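Putative ferredoxin (Hydrogenobacter thermophilus, PDB 7M1O) binds a single [4Fe-4S] cluster and probably serves as a small electron carrier, as other ferredoxins do. Local coordinates at residues E52-V55 / K56-T59; D60-P63 / A64-I68. All coordinates share one frame; numbering follows the deposited sequence.

Interaction 1 of 2, residues E52-V55 / K56-T59; sequences EQEV and KEVT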
loop_
_atom_site.group_PDB
_atom_site.type_symbol
_atom_site.label_atom_id
_atom_site.label_comp_id
_atom_site.label_asym_id
_atom_site.label_seq_id
_atom_site.Cartn_x
_atom_site.Cartn_y
_atom_site.Cartn_z
ATOM N N GLU A 52 5.493 5.643 8.197
ATOM C CA GLU A 52 4.915 6.678 7.348
ATOM C C GLU A 52 5.803 7.009 6.149
ATOM O O GLU A 52 5.328 7.036 5.015
ATOM C CB GLU A 52 4.644 7.945 8.162
ATOM C CG GLU A 52 3.399 7.851 9.035
ATOM C CD GLU A 52 3.092 9.142 9.774
ATOM O OE1 GLU A 52 3.511 10.219 9.299
ATOM O OE2 GLU A 52 2.430 9.079 10.831
ATOM N N GLN A 53 7.087 7.250 6.395
ATOM C CA GLN A 53 7.997 7.645 5.326
ATOM C C GLN A 53 8.224 6.509 4.333
ATOM O O GLN A 53 8.341 6.746 3.133
ATOM C CB GLN A 53 9.332 8.114 5.904
ATOM C CG GLN A 53 9.231 9.427 6.662
ATOM C CD GLN A 53 10.577 9.938 7.133
ATOM O OE1 GLN A 53 11.612 9.640 6.537
ATOM N NE2 GLN A 53 10.569 10.711 8.214
ATOM N N GLU A 54 8.287 5.281 4.837
ATOM C CA GLU A 54 8.395 4.109 3.974
ATOM C C GLU A 54 7.176 4.015 3.059
ATOM O O GLU A 54 7.306 3.813 1.849
ATOM C CB GLU A 54 8.531 2.834 4.810
ATOM C CG GLU A 54 9.877 2.680 5.501
ATOM C CD GLU A 54 11.016 2.459 4.522
ATOM O OE1 GLU A 54 10.821 1.712 3.538
ATOM O OE2 GLU A 54 12.106 3.035 4.734
ATOM N N VAL A 55 5.994 4.171 3.644
ATOM C CA VAL A 55 4.752 4.136 2.882
ATOM C C VAL A 55 4.727 5.259 1.851
ATOM O O VAL A 55 4.328 5.048 0.707
ATOM C CB VAL A 55 3.520 4.240 3.816
ATOM C CG1 VAL A 55 2.247 4.578 3.039
ATOM C CG2 VAL A 55 3.336 2.939 4.574
ATOM N N LYS A 56 5.160 6.450 2.252
ATOM C CA LYS A 56 5.157 7.595 1.349
ATOM C C LYS A 56 6.125 7.371 0.193
ATOM O O LYS A 56 5.864 7.796 -0.933
ATOM C CB LYS A 56 5.513 8.883 2.098
ATOM C CG LYS A 56 4.388 9.409 2.983
ATOM C CD LYS A 56 4.731 10.751 3.613
ATOM C CE LYS A 56 4.463 11.902 2.658
ATOM N NZ LYS A 56 4.725 13.226 3.290
ATOM N N GLU A 57 7.235 6.696 0.472
ATOM C CA GLU A 57 8.226 6.401 -0.556
ATOM C C GLU A 57 7.695 5.418 -1.596
ATOM O O GLU A 57 7.796 5.673 -2.796
ATOM C CB GLU A 57 9.507 5.854 0.076
ATOM C CG GLU A 57 10.402 6.932 0.671
ATOM C CD GLU A 57 11.569 6.363 1.451
ATOM O OE1 GLU A 57 11.871 5.161 1.284
ATOM O OE2 GLU A 57 12.183 7.116 2.235
ATOM N N VAL A 58 7.130 4.298 -1.153
ATOM C CA VAL A 58 6.625 3.300 -2.094
ATOM C C VAL A 58 5.427 3.841 -2.865
ATOM O O VAL A 58 5.153 3.405 -3.982
ATOM C CB VAL A 58 6.220 1.987 -1.397
ATOM C CG1 VAL A 58 7.422 1.351 -0.727
ATOM C CG2 VAL A 58 5.100 2.222 -0.393
ATOM N N THR A 59 4.707 4.781 -2.261
ATOM C CA THR A 59 3.596 5.440 -2.932
ATOM C C THR A 59 4.097 6.200 -4.161
ATOM O O THR A 59 3.471 6.164 -5.222
ATOM C CB THR A 59 2.860 6.408 -1.982
ATOM O OG1 THR A 59 2.291 5.671 -0.892
ATOM C CG2 THR A 59 1.751 7.158 -2.715
#
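E52 opens the contact by accepting the amide of K56 on its carbonyl oxygen, an i to i+4 bond of the alpha helix 52-61, with E52 O to K56 N at 2.8 Å. The aliphatic start of the K56 side chain folds back over the same oxygen, K56 CG lying 3.3 Å from E52 O. Q53 repeats the pattern with E57, whose CG sits 3.2 Å from Q53 O while its extended chain runs back along the outer face of the helix. E54 bonds V58 through the backbone in a nearly straight N-H...O. Its side chain, bent at chi2, brings its carboxylate beside that of E57, the two planes 66° apart and E54 OE2 4.1 Å from E57 OE1; these like charges probably repel mildly. V55, on the inner face, packs with V58 against Y26. Its carbonyl oxygen is gripped twice, by the amide and the hydroxyl of T59, which come from opposite faces of the carbonyl plane. With OG1 turned beside its own backbone N (chi1 -63°), T59 can reach back one turn, and T59 OG1 donates to V55 O at 2.7 Å from 37° out of that plane.

Interaction 2 of 2, residues D60-P63 / A64-I68; sequences DECP and AGSII. Unlike the reference sequence in segment 64-68: A64 (reference Ser). With SF4 (iron/sulfur cluster), chain C.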
loop_
_atom_site.group_PDB
_atom_site.type_symbol
_atom_site.label_atom_id
_atom_site.label_comp_id
_atom_site.label_asym_id
_atom_site.label_seq_id
_atom_site.Cartn_x
_atom_site.Cartn_y
_atom_site.Cartn_z
ATOM N N ASP A 60 5.230 6.882 -4.013
ATOM C CA ASP A 60 5.834 7.608 -5.127
ATOM C C ASP A 60 6.516 6.657 -6.106
ATOM O O ASP A 60 6.680 6.980 -7.283
ATOM C CB ASP A 60 6.854 8.631 -4.620
ATOM C CG ASP A 60 6.212 9.783 -3.870
ATOM O OD1 ASP A 60 4.996 10.018 -4.045
ATOM O OD2 ASP A 60 6.932 10.464 -3.110
ATOM N N GLU A 61 6.911 5.489 -5.615
ATOM C CA GLU A 61 7.699 4.550 -6.405
ATOM C C GLU A 61 6.843 3.528 -7.146
ATOM O O GLU A 61 7.312 2.905 -8.095
ATOM C CB GLU A 61 8.703 3.828 -5.509
ATOM C CG GLU A 61 9.853 4.712 -5.053
ATOM C CD GLU A 61 10.704 4.067 -3.977
ATOM O OE1 GLU A 61 10.307 3.007 -3.450
ATOM O OE2 GLU A 61 11.773 4.624 -3.657
ATOM N N CYS A 62 5.597 3.355 -6.716
ATOM C CA CYS A 62 4.686 2.445 -7.404
ATOM C C CYS A 62 4.596 2.823 -8.882
ATOM O O CYS A 62 4.217 3.949 -9.209
ATOM C CB CYS A 62 3.298 2.475 -6.769
ATOM S SG CYS A 62 2.056 1.526 -7.688
ATOM N N PRO A 63 4.949 1.888 -9.782
ATOM C CA PRO A 63 5.009 2.217 -11.211
ATOM C C PRO A 63 3.648 2.522 -11.830
ATOM O O PRO A 63 3.591 3.183 -12.865
ATOM C CB PRO A 63 5.608 0.951 -11.831
ATOM C CG PRO A 63 5.207 -0.137 -10.910
ATOM C CD PRO A 63 5.255 0.466 -9.539
ATOM N N ALA A 64 2.572 2.054 -11.200
ATOM C CA ALA A 64 1.233 2.164 -11.776
ATOM C C ALA A 64 0.371 3.213 -11.076
ATOM O O ALA A 64 -0.775 3.443 -11.469
ATOM C CB ALA A 64 0.543 0.812 -11.731
ATOM N N GLY A 65 0.914 3.851 -10.045
ATOM C CA GLY A 65 0.159 4.836 -9.291
ATOM C C GLY A 65 -1.050 4.203 -8.624
ATOM O O GLY A 65 -2.094 4.841 -8.472
ATOM N N SER A 66 -0.897 2.942 -8.225
ATOM C CA SER A 66 -1.997 2.163 -7.664
ATOM C C SER A 66 -2.162 2.415 -6.172
ATOM O O SER A 66 -3.249 2.239 -5.621
ATOM C CB SER A 66 -1.769 0.670 -7.905
ATOM O OG SER A 66 -1.625 0.391 -9.284
ATOM N N ILE A 67 -1.078 2.815 -5.520
ATOM C CA ILE A 67 -1.106 3.070 -4.089
ATOM C C ILE A 67 -1.566 4.493 -3.818
ATOM O O ILE A 67 -0.912 5.460 -4.214
ATOM C CB ILE A 67 0.270 2.840 -3.443
ATOM C CG1 ILE A 67 0.761 1.425 -3.761
ATOM C CG2 ILE A 67 0.189 3.059 -1.935
ATOM C CD1 ILE A 67 2.136 1.107 -3.229
ATOM N N ILE A 68 -2.706 4.604 -3.147
ATOM C CA ILE A 68 -3.253 5.889 -2.748
ATOM C C ILE A 68 -2.994 6.084 -1.264
ATOM O O ILE A 68 -3.349 5.236 -0.450
ATOM C CB ILE A 68 -4.760 5.980 -3.041
ATOM C CG1 ILE A 68 -5.062 5.459 -4.452
ATOM C CG2 ILE A 68 -5.254 7.410 -2.871
ATOM C CD1 ILE A 68 -4.233 6.095 -5.549
HETATM FE FE1 SF4 C . 1.144 -3.178 -7.429
HETATM FE FE2 SF4 C . 2.191 -0.673 -7.112
HETATM FE FE3 SF4 C . 3.846 -2.795 -7.572
HETATM FE FE4 SF4 C . 2.557 -2.577 -5.171
HETATM S S1 SF4 C . 4.128 -1.161 -6.012
HETATM S S2 SF4 C . 2.761 -4.453 -6.449
HETATM S S3 SF4 C . 0.579 -1.652 -5.835
HETATM S S4 SF4 C . 2.268 -1.961 -8.991
#
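A64 follows the C62-P63 pair round a type I beta turn and sends its amide toward the cysteine sulfur, a weak bond with A64 N 3.6 Å from C62 SG. The residue is a substitution for the reference serine, and its methyl carbon CB comes no closer to C62 SG than 4.4 Å. G65 closes the turn with another weak bond, G65 N to C62 O at 3.4 Å, and its positive phi of 62° swings the chain back toward the cluster. S66 then gives the sulfur its stronger N-H contact, S66 N standing 3.3 Å from C62 SG at 159°. C62 SG therefore takes two amide hydrogens while it binds an iron, FE2, at 2.3 Å; such bonds would be expected to draw charge from the thiolate and stabilise the reduced cluster. The thiolate reaches that iron because SG extends opposite the backbone nitrogen about CA-CB (chi1 173°). S66 turns its hydroxyl to T11, leaving CB beside cluster sulfide S3. I67, starting strand 67-71, lays CG1 3.7 Å from S3 and brings CD1 to 4.0 Å from C62 CB, so this branch lies against both the cysteine CB and the cluster, beside the bond that joins them, with C18 also against it. Cutting I67 back to an alanine would probably open a gap beside S3 and leave C62 CB without its apolar neighbour. On the preceding segment, P63 CD lies 3.9 Å from sulfide S4. A cysteine followed by proline, its sulfur bound to iron and approached by backbone amides, is the classic fourth-ligand site of ferredoxins, completing the set begun by C12, C15 and C18.

Overall arrangement
Interactions 1 and 2 follow each other along the chain: helix 52-61 carries all of 52-59 and ends within 60-63, from which the turn leads to strand 67-71. Both are partly buried. In interaction 1, regular backbone bonds dominate, with acidic side chains on the outer face and V55 and V58 turned inward; interaction 2 is built round iron and sulfur, with amides directed at a thiolate and apolar groups against sulfides. The two meet where T59 CG2 packs 3.5 Å from I67 O, and V58 O lies near I67 CD1. V58 comes within about 6 Å of the cluster, side chain to nearest atoms, whereas C62 binds it directly.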